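Local coordinates for protein oxidoreductase (Ralstonia eutropha, PDB 3HJ9) that probably acts as an FMN-dependent oxidoreductase of the nitroreductase family, binding flavin mononucleotide in pockets built from both of its subunits, at residues Met40-Met43 with Gly44-Leu48; Pro86-Gly90 with Glu91-Asp95; Val98-Ala102 with Gly103-Tyr107; Glu150-Pro153 with Lys154-Glu157; Gly186-Arg190 with Arg191-Glu195. All blocks are in the same frame, centred on the assembly; numbering follows the deposited sequence.

Contact 1 (Met40-Met43 with Gly44-Leu48); sequences MPLM and GTLWL
A first torsion of 72° in Thr-45 sets OG1 between the backbone N and the carbonyl carbon, where the hydroxyl turns back onto Leu-42 O, while the chain of Met-40, a selenomethionine, runs extended to SE and then bends (chi3 -81°) to carry CE toward Leu-48 CD1. The hydroxyl bond belongs to the first turn of the short helix 42-48, which Pro-41 precedes as N-cap, while Met-40 reaches along the helix as far as Leu-48. That bond is short, 2.7 Å from Thr-45 OG1 to Leu-42 O, and the donor sits slightly tilted from the carbonyl plane. The same oxygen also takes the helical bond from Leu-46 N at 2.9 Å, so two donors hold it. One residue earlier, Thr-45 N gives its hydrogen to Pro-41 O at 3.1 Å, opening the ladder that Trp-47 N continues to Met-43 O.

Met-40 lies along the outside of this turn. Its SE packs 3.8 Å from Thr-45 CG2, the two side chains running alongside in opposing senses, and also lies against the backbone of Gly-44. Beyond SE, the side chain meets that of Leu-48 at about a right angle. Leu-42 and Leu-46, one turn apart, touch more loosely, with CG of the first 4.0 Å from CD1 of the second. Thr-45 and Leu-46 also pack on Leu-173 of helix 156-177, and Leu-42 meets Leu-42 of the second subunit, so the helix lies at the dimer interface. There Trp-47 NE1 bonds to Arg-36 O of the second subunit, while on its own helix the ring brings CD1 to 3.2 Å from Met-43 O.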
# COMPACT_ATOMS: atom_id res chain seq x y z
N MSE A 40 3.70 7.17 18.11
CA MSE A 40 5.08 7.15 17.61
C MSE A 40 5.16 7.97 16.32
O MSE A 40 4.25 7.87 15.52
CB MSE A 40 5.56 5.72 17.32
CG MSE A 40 7.06 5.63 16.93
SE MSE A 40 7.51 3.82 16.35
CE MSE A 40 7.71 3.03 18.15
N PRO A 41 6.23 8.80 16.16
CA PRO A 41 6.42 9.54 14.91
C PRO A 41 6.42 8.64 13.67
O PRO A 41 6.96 7.54 13.74
CB PRO A 41 7.80 10.16 15.08
CG PRO A 41 7.97 10.35 16.55
CD PRO A 41 7.23 9.19 17.18
N LEU A 42 5.80 9.09 12.57
CA LEU A 42 5.77 8.36 11.28
C LEU A 42 7.15 7.84 10.90
O LEU A 42 7.27 6.67 10.53
CB LEU A 42 5.29 9.27 10.11
CG LEU A 42 5.36 8.65 8.69
CD1 LEU A 42 4.36 7.53 8.57
CD2 LEU A 42 5.17 9.69 7.60
N MSE A 43 8.15 8.72 10.97
CA MSE A 43 9.54 8.35 10.64
C MSE A 43 9.98 7.15 11.48
O MSE A 43 10.54 6.20 10.92
CB MSE A 43 10.51 9.53 10.76
CG MSE A 43 10.23 10.68 9.75
SE MSE A 43 10.32 10.14 7.88
CE MSE A 43 12.26 10.12 7.58
N GLY A 44 9.68 7.14 12.78
CA GLY A 44 9.95 5.97 13.63
C GLY A 44 9.25 4.68 13.15
O GLY A 44 9.86 3.60 13.15
N THR A 45 7.99 4.80 12.75
CA THR A 45 7.24 3.64 12.30
C THR A 45 7.81 3.08 10.98
O THR A 45 7.80 1.87 10.80
CB THR A 45 5.73 3.87 12.18
OG1 THR A 45 5.45 4.71 11.07
CG2 THR A 45 5.13 4.44 13.49
N LEU A 46 8.28 3.95 10.09
CA LEU A 46 8.92 3.50 8.83
C LEU A 46 10.24 2.68 9.10
O LEU A 46 10.52 1.68 8.42
CB LEU A 46 9.21 4.70 7.92
CG LEU A 46 7.95 5.34 7.31
CD1 LEU A 46 8.23 6.70 6.70
CD2 LEU A 46 7.30 4.40 6.27
N TRP A 47 11.02 3.13 10.09
CA TRP A 47 12.23 2.41 10.50
C TRP A 47 11.91 1.01 11.04
O TRP A 47 12.66 0.10 10.78
CB TRP A 47 13.05 3.18 11.55
CG TRP A 47 13.89 4.27 10.97
CD1 TRP A 47 13.67 5.61 11.05
CD2 TRP A 47 15.07 4.10 10.19
NE1 TRP A 47 14.64 6.30 10.37
CE2 TRP A 47 15.52 5.40 9.83
CE3 TRP A 47 15.80 2.99 9.76
CZ2 TRP A 47 16.67 5.62 9.06
CZ3 TRP A 47 16.96 3.20 8.98
CH2 TRP A 47 17.38 4.51 8.64
N LEU A 48 10.80 0.88 11.78
CA LEU A 48 10.43 -0.37 12.43
C LEU A 48 9.45 -1.23 11.64
O LEU A 48 9.07 -2.32 12.09
CB LEU A 48 9.85 -0.06 13.83
CG LEU A 48 10.75 0.65 14.85
CD1 LEU A 48 9.98 1.09 16.12
CD2 LEU A 48 11.92 -0.26 15.19

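Contact 2 (Pro86-Gly90 with Glu91-Asp95). With FMN (flavin mononucleotide), chain F.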
# COMPACT_ATOMS: atom_id res chain seq x y z
N PRO A 86 -6.15 5.72 0.09
CA PRO A 86 -6.80 6.09 -1.16
C PRO A 86 -7.61 4.94 -1.78
O PRO A 86 -7.52 3.78 -1.36
CB PRO A 86 -5.62 6.48 -2.05
CG PRO A 86 -4.52 5.54 -1.55
CD PRO A 86 -4.71 5.48 -0.09
N SER A 87 -8.42 5.30 -2.76
CA SER A 87 -9.21 4.32 -3.53
C SER A 87 -9.57 4.91 -4.89
O SER A 87 -9.92 6.07 -4.93
CB SER A 87 -10.48 3.90 -2.77
OG SER A 87 -11.40 4.98 -2.66
N PRO A 88 -9.55 4.10 -5.98
CA PRO A 88 -9.85 4.59 -7.33
C PRO A 88 -11.25 5.24 -7.41
O PRO A 88 -12.21 4.68 -6.87
CB PRO A 88 -9.77 3.32 -8.19
CG PRO A 88 -10.07 2.25 -7.28
CD PRO A 88 -9.44 2.63 -5.97
N TYR A 89 -11.32 6.43 -8.01
CA TYR A 89 -12.58 7.22 -8.10
C TYR A 89 -13.28 7.53 -6.76
O TYR A 89 -14.44 7.92 -6.75
CB TYR A 89 -13.62 6.55 -9.05
CG TYR A 89 -13.35 6.56 -10.53
CD1 TYR A 89 -12.85 7.69 -11.18
CD2 TYR A 89 -13.77 5.48 -11.32
CE1 TYR A 89 -12.67 7.70 -12.58
CE2 TYR A 89 -13.61 5.48 -12.71
CZ TYR A 89 -13.07 6.59 -13.33
OH TYR A 89 -12.89 6.57 -14.68
N GLY A 90 -12.62 7.35 -5.62
CA GLY A 90 -13.27 7.54 -4.31
C GLY A 90 -14.30 6.47 -3.92
O GLY A 90 -14.91 6.58 -2.87
N GLU A 91 -14.48 5.44 -4.77
CA GLU A 91 -15.39 4.32 -4.52
C GLU A 91 -14.71 3.47 -3.49
O GLU A 91 -13.50 3.34 -3.50
CB GLU A 91 -15.55 3.44 -5.79
CG GLU A 91 -16.22 4.08 -7.00
CD GLU A 91 -17.76 4.07 -6.98
OE1 GLU A 91 -18.40 3.19 -6.34
OE2 GLU A 91 -18.33 4.93 -7.69
N THR A 92 -15.49 2.86 -2.61
CA THR A 92 -14.93 1.98 -1.60
C THR A 92 -14.76 0.62 -2.26
O THR A 92 -15.64 -0.20 -2.20
CB THR A 92 -15.87 1.85 -0.36
OG1 THR A 92 -16.29 3.15 0.05
CG2 THR A 92 -15.12 1.13 0.80
N VAL A 93 -13.63 0.38 -2.90
CA VAL A 93 -13.45 -0.90 -3.60
C VAL A 93 -13.09 -2.06 -2.66
O VAL A 93 -13.42 -3.21 -2.97
CB VAL A 93 -12.47 -0.77 -4.80
CG1 VAL A 93 -13.04 0.28 -5.80
CG2 VAL A 93 -11.00 -0.45 -4.34
N ILE A 94 -12.46 -1.76 -1.52
CA ILE A 94 -12.03 -2.75 -0.54
C ILE A 94 -12.83 -2.61 0.77
O ILE A 94 -12.94 -1.53 1.31
CB ILE A 94 -10.50 -2.61 -0.23
CG1 ILE A 94 -9.65 -2.93 -1.48
CG2 ILE A 94 -10.05 -3.51 0.91
CD1 ILE A 94 -9.80 -4.38 -2.05
N ASP A 95 -13.36 -3.75 1.25
CA ASP A 95 -14.02 -3.88 2.53
C ASP A 95 -13.06 -4.71 3.38
O ASP A 95 -12.47 -5.70 2.91
CB ASP A 95 -15.35 -4.63 2.44
CG ASP A 95 -16.45 -3.85 1.74
OD1 ASP A 95 -16.43 -2.59 1.73
OD2 ASP A 95 -17.36 -4.50 1.18
N1 FMN F . -6.57 9.98 -8.95
C2 FMN F . -6.42 10.59 -10.18
O2 FMN F . -6.62 11.78 -10.30
N3 FMN F . -6.00 9.84 -11.27
C4 FMN F . -5.78 8.49 -11.17
O4 FMN F . -5.39 7.88 -12.19
C4A FMN F . -5.95 7.86 -9.94
N5 FMN F . -5.68 6.51 -9.82
C5A FMN F . -5.77 5.85 -8.62
C6 FMN F . -5.49 4.47 -8.57
C7 FMN F . -5.58 3.78 -7.35
C7M FMN F . -5.26 2.32 -7.31
C8 FMN F . -5.96 4.47 -6.20
C8M FMN F . -6.08 3.77 -4.88
C9 FMN F . -6.24 5.83 -6.24
C9A FMN F . -6.16 6.57 -7.46
N10 FMN F . -6.44 7.96 -7.58
C10 FMN F . -6.33 8.61 -8.81
C1' FMN F . -6.81 8.78 -6.38
C2' FMN F . -8.24 8.59 -5.93
O2' FMN F . -9.05 9.22 -6.88
C3' FMN F . -8.44 9.16 -4.53
O3' FMN F . -7.68 8.37 -3.67
C4' FMN F . -9.93 9.23 -4.13
O4' FMN F . -10.51 10.24 -4.89
C5' FMN F . -10.24 9.60 -2.69
O5' FMN F . -9.53 10.78 -2.35
P FMN F . -8.46 10.69 -1.15
O1P FMN F . -8.88 9.82 0.01
O2P FMN F . -7.15 10.05 -1.64
O3P FMN F . -8.22 12.13 -0.77
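Ser-87 OG donates to Glu-91 O at 2.8 Å, reaching it from above the carbonyl plane; chi1 of 68° turns the hydroxyl that way. A second bond, Glu-91 N to Pro-88 O at 3.2 Å, closes the chain just inside the first, and Gly-90 N bonds back to Ser-87 O, so the segment 86-90 is drawn into a compact turn with positive phi at Tyr-89 and Gly-90. Its other side faces the flavin mononucleotide. Ser-87 N donates to the ribityl O3' of FMN at 3.3 Å. Pro-88 CD rests 3.7 Å from C8M of FMN, a methyl group of the flavin.

Behind the cofactor, Val-93 CG2 lies 3.8 Å from Pro-88 CD, so an apolar pair backs the proline that touches the flavin. Tyr-89 turns away to the second subunit, where its OH bonds to Tyr-10 N; the FMN is likewise held by residues of both chains.

After an inverse gamma turn centred on Thr-92, the chain enters strand 94-100, which pairs with strand 137-144, while Pro-88 and Val-93 lean on Phe-159 and Ala-163 of helix 156-177.

Contact 3 (Val98-Ala102 with Gly103-Tyr107)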
# COMPACT_ATOMS: atom_id res chain seq x y z
N VAL A 98 -12.54 -8.93 9.51
CA VAL A 98 -11.67 -9.30 10.63
C VAL A 98 -12.06 -10.69 11.13
O VAL A 98 -13.21 -10.87 11.55
CB VAL A 98 -11.79 -8.29 11.84
CG1 VAL A 98 -10.65 -8.49 12.80
CG2 VAL A 98 -11.83 -6.85 11.38
N ALA A 99 -11.13 -11.65 11.09
CA ALA A 99 -11.38 -13.00 11.64
C ALA A 99 -10.90 -12.97 13.08
O ALA A 99 -9.69 -12.84 13.31
CB ALA A 99 -10.67 -14.09 10.84
N LEU A 100 -11.84 -13.00 14.02
CA LEU A 100 -11.55 -13.11 15.45
C LEU A 100 -11.95 -14.51 15.90
O LEU A 100 -12.73 -15.20 15.20
CB LEU A 100 -12.34 -12.08 16.24
CG LEU A 100 -11.95 -10.62 16.03
CD1 LEU A 100 -13.10 -9.71 16.50
CD2 LEU A 100 -10.59 -10.29 16.71
N PRO A 101 -11.46 -14.94 17.08
CA PRO A 101 -11.93 -16.26 17.60
C PRO A 101 -13.46 -16.33 17.81
O PRO A 101 -14.05 -17.40 17.63
CB PRO A 101 -11.19 -16.41 18.93
CG PRO A 101 -10.03 -15.49 18.89
CD PRO A 101 -10.42 -14.35 17.94
N ALA A 102 -14.09 -15.22 18.17
CA ALA A 102 -15.55 -15.17 18.35
C ALA A 102 -16.35 -15.02 17.05
O ALA A 102 -17.56 -15.11 17.09
CB ALA A 102 -15.93 -14.06 19.33
N GLY A 103 -15.70 -14.78 15.91
CA GLY A 103 -16.43 -14.60 14.66
C GLY A 103 -15.71 -13.81 13.59
O GLY A 103 -14.70 -13.16 13.88
N LEU A 104 -16.22 -13.93 12.35
CA LEU A 104 -15.75 -13.15 11.20
C LEU A 104 -16.64 -11.92 11.16
O LEU A 104 -17.88 -12.05 11.06
CB LEU A 104 -15.86 -13.92 9.87
CG LEU A 104 -15.49 -13.11 8.59
CD1 LEU A 104 -13.98 -12.79 8.52
CD2 LEU A 104 -15.98 -13.81 7.34
N TYR A 105 -16.03 -10.74 11.16
CA TYR A 105 -16.73 -9.46 11.11
C TYR A 105 -16.33 -8.61 9.93
O TYR A 105 -15.22 -8.75 9.45
CB TYR A 105 -16.44 -8.65 12.39
CG TYR A 105 -17.07 -9.24 13.62
CD1 TYR A 105 -16.48 -10.32 14.28
CD2 TYR A 105 -18.29 -8.75 14.10
CE1 TYR A 105 -17.10 -10.91 15.42
CE2 TYR A 105 -18.90 -9.32 15.24
CZ TYR A 105 -18.32 -10.37 15.89
OH TYR A 105 -18.95 -10.90 16.98
N ARG A 106 -17.24 -7.74 9.49
CA ARG A 106 -16.95 -6.73 8.49
C ARG A 106 -16.87 -5.39 9.24
O ARG A 106 -17.77 -5.03 10.01
CB ARG A 106 -18.01 -6.64 7.39
CG ARG A 106 -17.58 -5.73 6.21
CD ARG A 106 -18.59 -5.72 5.11
NE ARG A 106 -19.86 -5.17 5.57
CZ ARG A 106 -21.03 -5.26 4.92
NH1 ARG A 106 -21.15 -5.88 3.74
NH2 ARG A 106 -22.12 -4.71 5.47
N TYR A 107 -15.78 -4.66 8.99
CA TYR A 107 -15.59 -3.34 9.54
C TYR A 107 -16.39 -2.33 8.73
O TYR A 107 -16.25 -2.27 7.52
CB TYR A 107 -14.11 -2.95 9.53
CG TYR A 107 -13.86 -1.55 9.99
CD1 TYR A 107 -14.12 -1.17 11.30
CD2 TYR A 107 -13.33 -0.59 9.12
CE1 TYR A 107 -13.88 0.16 11.74
CE2 TYR A 107 -13.06 0.73 9.56
CZ TYR A 107 -13.35 1.09 10.86
OH TYR A 107 -13.12 2.38 11.29
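Tyr-105 and Val-98 face each other as a hydrogen-bonded pair of an antiparallel beta hairpin, and the tyrosine side chain runs along the same face as Leu-100. Its CB stands 4.0 Å from Val-98 O. With chi1 at -70°, CG is anti to the carbonyl carbon and the ring heads toward the turn end of the hairpin. Its CD1 then comes to 4.1 Å from Leu-100 CD1, the two side chains crossing at about a right angle; this methyl meets the ring obliquely. At the tip, OH bonds to Glu-26 O beyond the hairpin, while the rest of the side chain packs on Leu-114 and Leu-116 of strand 113-116.

Beneath the ring the backbones are tightly zipped. Val-98 N to Tyr-105 O measures 2.7 Å and Tyr-105 N to Val-98 O 2.8 Å. The next hydrogen-bonded pair, Leu-100 with Gly-103, closes a type I turn over Pro-101 and Ala-102: Leu-100 N bonds to Gly-103 O at 2.9 Å, whereas Gly-103 N approaches Leu-100 O from well above the carbonyl plane. Gly-103 has a positive phi of 156°, at which a CB would run into Ala-102 O. Between these pairs sits Ala-99 with Leu-104, non-hydrogen-bonded and on the other face, with Ala-99 CB 4.2 Å from Leu-104 CD1.

The chemistry is therefore divided: backbone bonds set the register, and the side chains add apolar contact on both faces. The polar end of Tyr-105 looks outward, its hydroxyl satisfied by a carbonyl outside the hairpin.

Contact 4 (Glu150-Pro153 with Lys154-Glu157)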
# COMPACT_ATOMS: atom_id res chain seq x y z
N GLU A 150 -17.37 0.69 -13.60
CA GLU A 150 -17.08 1.88 -14.48
C GLU A 150 -15.56 2.04 -14.70
O GLU A 150 -15.14 2.97 -15.37
CB GLU A 150 -17.75 3.17 -13.95
CG GLU A 150 -19.30 3.17 -14.00
N MSE A 151 -14.74 1.12 -14.14
CA MSE A 151 -13.28 1.13 -14.30
C MSE A 151 -12.87 0.11 -15.39
O MSE A 151 -13.45 -0.98 -15.45
CB MSE A 151 -12.60 0.78 -12.98
CG MSE A 151 -13.01 1.69 -11.82
SE MSE A 151 -12.38 1.00 -10.14
CE MSE A 151 -13.66 1.99 -8.99
N PRO A 152 -11.84 0.44 -16.21
CA PRO A 152 -11.45 -0.48 -17.29
C PRO A 152 -11.10 -1.86 -16.69
O PRO A 152 -10.39 -1.92 -15.67
CB PRO A 152 -10.22 0.20 -17.92
CG PRO A 152 -10.20 1.59 -17.35
CD PRO A 152 -10.74 1.40 -15.97
N PRO A 153 -11.66 -2.95 -17.27
CA PRO A 153 -11.50 -4.27 -16.68
C PRO A 153 -10.08 -4.76 -16.40
O PRO A 153 -9.84 -5.34 -15.33
CB PRO A 153 -12.23 -5.19 -17.68
CG PRO A 153 -12.32 -4.40 -18.92
CD PRO A 153 -12.49 -3.01 -18.48
N LYS A 154 -9.17 -4.50 -17.34
CA LYS A 154 -7.78 -4.92 -17.20
C LYS A 154 -6.99 -4.20 -16.09
O LYS A 154 -5.91 -4.65 -15.75
CB LYS A 154 -7.04 -4.85 -18.54
CG LYS A 154 -7.56 -5.87 -19.57
CD LYS A 154 -6.72 -5.91 -20.85
CE LYS A 154 -6.95 -4.65 -21.70
NZ LYS A 154 -6.29 -4.74 -23.02
N LEU A 155 -7.54 -3.11 -15.54
CA LEU A 155 -6.92 -2.39 -14.41
C LEU A 155 -7.51 -2.70 -13.05
O LEU A 155 -6.93 -2.24 -12.06
CB LEU A 155 -6.96 -0.87 -14.64
CG LEU A 155 -6.15 -0.35 -15.82
CD1 LEU A 155 -6.42 1.12 -16.03
CD2 LEU A 155 -4.68 -0.61 -15.57
N ARG A 156 -8.60 -3.48 -12.98
CA ARG A 156 -9.28 -3.77 -11.72
C ARG A 156 -8.42 -4.51 -10.71
O ARG A 156 -8.45 -4.17 -9.52
CB ARG A 156 -10.61 -4.50 -11.90
CG ARG A 156 -11.63 -3.68 -12.62
CD ARG A 156 -12.87 -4.48 -12.90
NE ARG A 156 -13.66 -3.77 -13.89
CZ ARG A 156 -14.59 -4.29 -14.68
NH1 ARG A 156 -14.92 -5.60 -14.64
NH2 ARG A 156 -15.19 -3.48 -15.55
N GLU A 157 -7.66 -5.51 -11.17
CA GLU A 157 -6.79 -6.26 -10.24
C GLU A 157 -5.71 -5.34 -9.71
O GLU A 157 -5.44 -5.38 -8.51
CB GLU A 157 -6.17 -7.54 -10.82
CG GLU A 157 -5.29 -8.32 -9.79
CD GLU A 157 -6.02 -8.72 -8.51
OE1 GLU A 157 -6.83 -9.66 -8.56
OE2 GLU A 157 -5.76 -8.12 -7.43
O HOH W 1 -8.25 -6.73 -13.72
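Met-151 O is gripped side-on by the guanidinium of Arg-156, with NE at 3.2 Å and NH2 at 3.0 Å both donating to this one oxygen. The NH2 lies nearly in line with the carbonyl bond, NE stands above the carbonyl plane, and the oxygen itself sits at the edge of the guanidinium, in its plane. An arginine chain extended from CG to NE takes the group back over Pro-153, whose CA lies over one face of the guanidinium, offset toward its rim.

The two prolines lead into helix 156-177, and backbone bonds wind the chain up on the way: Leu-155 N to Pro-152 O at 3.1 Å, then Arg-156 N to Pro-153 O at 3.2 Å, both donors standing above the carbonyl planes. A water extends the pattern by one residue, donating to Pro-153 O at 2.7 Å and accepting from Glu-157 N at 2.9 Å. Pro-152 CG and Leu-155 CD1 meet at 4.0 Å on another side of the turn, where Trp-187 of the second subunit packs on Pro-152. The selenomethionine side chain of Met-151 runs inward instead, onto Val-93 and Tyr-89 of the loop whose Pro-86 to Gly-90 line an FMN pocket.

Contact 5 (Gly186-Arg190 with Arg191-Glu195). With FMN (flavin mononucleotide), chain C.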
# COMPACT_ATOMS: atom_id res chain seq x y z
N GLY A 186 -0.60 -12.77 0.48
CA GLY A 186 -1.23 -12.75 -0.83
C GLY A 186 -1.45 -14.11 -1.41
O GLY A 186 -2.13 -14.24 -2.41
N TRP A 187 -0.82 -15.13 -0.82
CA TRP A 187 -1.06 -16.51 -1.20
C TRP A 187 -2.39 -16.93 -0.59
O TRP A 187 -2.43 -17.51 0.52
CB TRP A 187 0.07 -17.42 -0.74
CG TRP A 187 1.17 -17.45 -1.71
CD1 TRP A 187 2.24 -16.62 -1.77
CD2 TRP A 187 1.31 -18.39 -2.78
NE1 TRP A 187 3.08 -17.01 -2.80
CE2 TRP A 187 2.52 -18.10 -3.44
CE3 TRP A 187 0.54 -19.47 -3.21
CZ2 TRP A 187 2.97 -18.82 -4.53
CZ3 TRP A 187 0.99 -20.22 -4.32
CH2 TRP A 187 2.20 -19.89 -4.95
N LEU A 188 -3.46 -16.63 -1.33
CA LEU A 188 -4.84 -16.94 -0.93
C LEU A 188 -5.49 -17.85 -1.95
O LEU A 188 -5.37 -17.59 -3.14
CB LEU A 188 -5.69 -15.65 -0.84
CG LEU A 188 -5.26 -14.51 0.10
CD1 LEU A 188 -6.41 -13.44 0.13
CD2 LEU A 188 -4.93 -15.02 1.51
N ASN A 189 -6.13 -18.93 -1.48
CA ASN A 189 -7.04 -19.72 -2.30
C ASN A 189 -8.32 -18.86 -2.22
O ASN A 189 -9.15 -19.01 -1.31
CB ASN A 189 -7.22 -21.15 -1.76
CG ASN A 189 -8.09 -22.01 -2.66
OD1 ASN A 189 -8.98 -21.49 -3.36
ND2 ASN A 189 -7.81 -23.31 -2.70
N ARG A 190 -8.46 -17.94 -3.18
CA ARG A 190 -9.51 -16.92 -3.09
C ARG A 190 -10.92 -17.49 -3.08
O ARG A 190 -11.74 -17.09 -2.25
CB ARG A 190 -9.36 -15.86 -4.20
CG ARG A 190 -8.04 -15.17 -4.19
CD ARG A 190 -7.98 -14.17 -5.28
NE ARG A 190 -6.78 -13.38 -5.23
CZ ARG A 190 -6.49 -12.37 -6.06
NH1 ARG A 190 -7.33 -12.04 -7.04
NH2 ARG A 190 -5.36 -11.68 -5.92
N ARG A 191 -11.19 -18.44 -3.95
CA ARG A 191 -12.51 -19.06 -4.00
C ARG A 191 -12.88 -19.87 -2.75
O ARG A 191 -14.04 -19.81 -2.28
CB ARG A 191 -12.67 -19.92 -5.26
CG ARG A 191 -12.68 -19.09 -6.54
CD ARG A 191 -12.79 -20.02 -7.71
NE ARG A 191 -14.06 -20.76 -7.67
CZ ARG A 191 -14.31 -21.93 -8.26
NH1 ARG A 191 -13.38 -22.58 -8.98
NH2 ARG A 191 -15.52 -22.46 -8.11
N GLN A 192 -11.91 -20.62 -2.23
CA GLN A 192 -12.11 -21.39 -1.00
C GLN A 192 -12.37 -20.45 0.19
O GLN A 192 -13.29 -20.68 0.97
CB GLN A 192 -10.89 -22.25 -0.76
CG GLN A 192 -10.91 -23.11 0.46
CD GLN A 192 -9.69 -23.99 0.48
OE1 GLN A 192 -9.67 -25.03 -0.18
NE2 GLN A 192 -8.65 -23.58 1.21
N LEU A 193 -11.55 -19.42 0.33
CA LEU A 193 -11.69 -18.45 1.39
C LEU A 193 -13.01 -17.68 1.25
O LEU A 193 -13.68 -17.46 2.25
CB LEU A 193 -10.50 -17.49 1.48
CG LEU A 193 -10.48 -16.50 2.67
CD1 LEU A 193 -10.60 -17.28 4.01
CD2 LEU A 193 -9.21 -15.65 2.65
N ALA A 194 -13.39 -17.30 0.02
CA ALA A 194 -14.66 -16.58 -0.24
C ALA A 194 -15.85 -17.43 0.24
O ALA A 194 -16.76 -16.92 0.89
CB ALA A 194 -14.81 -16.23 -1.72
N GLU A 195 -15.82 -18.73 -0.05
CA GLU A 195 -16.83 -19.69 0.42
C GLU A 195 -16.89 -19.76 1.96
O GLU A 195 -17.98 -19.71 2.55
CB GLU A 195 -16.55 -21.09 -0.18
CG GLU A 195 -17.25 -22.30 0.47
CD GLU A 195 -18.74 -22.22 0.44
OE1 GLU A 195 -19.27 -21.51 -0.45
OE2 GLU A 195 -19.41 -22.90 1.27
N1 FMN C . 4.48 -13.37 3.45
C2 FMN C . 4.02 -14.64 3.74
O2 FMN C . 4.49 -15.27 4.68
N3 FMN C . 2.99 -15.18 2.97
C4 FMN C . 2.46 -14.48 1.89
O4 FMN C . 1.56 -15.01 1.24
C4A FMN C . 2.94 -13.19 1.60
N5 FMN C . 2.42 -12.46 0.54
C5A FMN C . 2.84 -11.16 0.30
C6 FMN C . 2.25 -10.48 -0.75
C7 FMN C . 2.66 -9.17 -1.05
C7M FMN C . 2.02 -8.43 -2.19
C8 FMN C . 3.66 -8.55 -0.29
C8M FMN C . 4.11 -7.16 -0.63
C9 FMN C . 4.27 -9.25 0.76
C9A FMN C . 3.87 -10.57 1.08
N10 FMN C . 4.41 -11.32 2.13
C10 FMN C . 3.96 -12.63 2.38
C1' FMN C . 5.44 -10.75 3.06
C2' FMN C . 6.84 -10.81 2.53
O2' FMN C . 7.33 -12.14 2.54
C3' FMN C . 7.70 -9.90 3.40
O3' FMN C . 7.30 -8.57 3.14
C4' FMN C . 9.18 -10.12 3.06
O4' FMN C . 9.57 -11.31 3.74
C5' FMN C . 10.09 -8.96 3.46
O5' FMN C . 10.02 -8.86 4.88
P FMN C . 9.61 -7.47 5.55
O1P FMN C . 10.30 -6.28 4.93
O2P FMN C . 8.11 -7.30 5.39
O3P FMN C . 9.99 -7.57 7.03
O HOH W 2 -9.44 -19.52 -5.96
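Two backbone bonds, Ala-194 N to Arg-190 O at 2.8 Å and Leu-193 N to Asn-189 O at 2.9 Å, open helix 190-196, and Asn-189 is its N-cap. The cap is made by the side chain: OD1 accepts from Gln-192 N at 3.3 Å, the donor lying above the plane of the amide. Asn-189 presents this oxygen because its CG is anti to the backbone N (chi1 -176°), beside the carbonyl carbon and over the first turn. A water donates to the same OD1 and accepts from Arg-191 N at 2.9 Å, so another amide of the opening turn is served as well.

Upstream, two inverse gamma turns, centred on Trp-187 and Asn-189, lead the chain from the flavin site to the helix. Trp-187 N donates to O4 of FMN at 3.1 Å, and Gly-186 N adds a weak bond to the same atom, which also lies in plane at the edge of the Trp-187 ring. The indole NE1 bonds to Tyr-89 OH of the second subunit. Arg-190 likewise crosses to that subunit, its NH2 bonding to Thr-158 OG1, while NH1 forms salt bridges with Glu-157 and Glu-204 of its own chain.

Packing completes the join between loop and helix. Leu-188 CD1 and Leu-193 CD2 touch loosely at 4.4 Å on the buried side, with Leu-188 also against Pro-205 of strand 203-212. The amides of Asn-189 and Gln-192 stack with their planes 26° apart, and Gln-192 CB comes to 3.3 Å from Asn-189 OD1.

The five contacts follow one another along the chain in numerical order. Contacts 2 and 3 adjoin in sequence and share strand 94-100, one entering it and the other turning it into strand 103-108, though their centres are 22 Å apart. Contact 4, at the start of helix 156-177, touches contact 2 through Met-151 and is tied to contact 5 by a salt bridge. Contact 1 stands apart, 26 to 34 Å from the others between centres. Contacts 1, 2, 4 and 5 all reach the second subunit. Contacts 2 and 5 touch different FMN molecules in the dimer, so each chain supplies parts of both flavin sites.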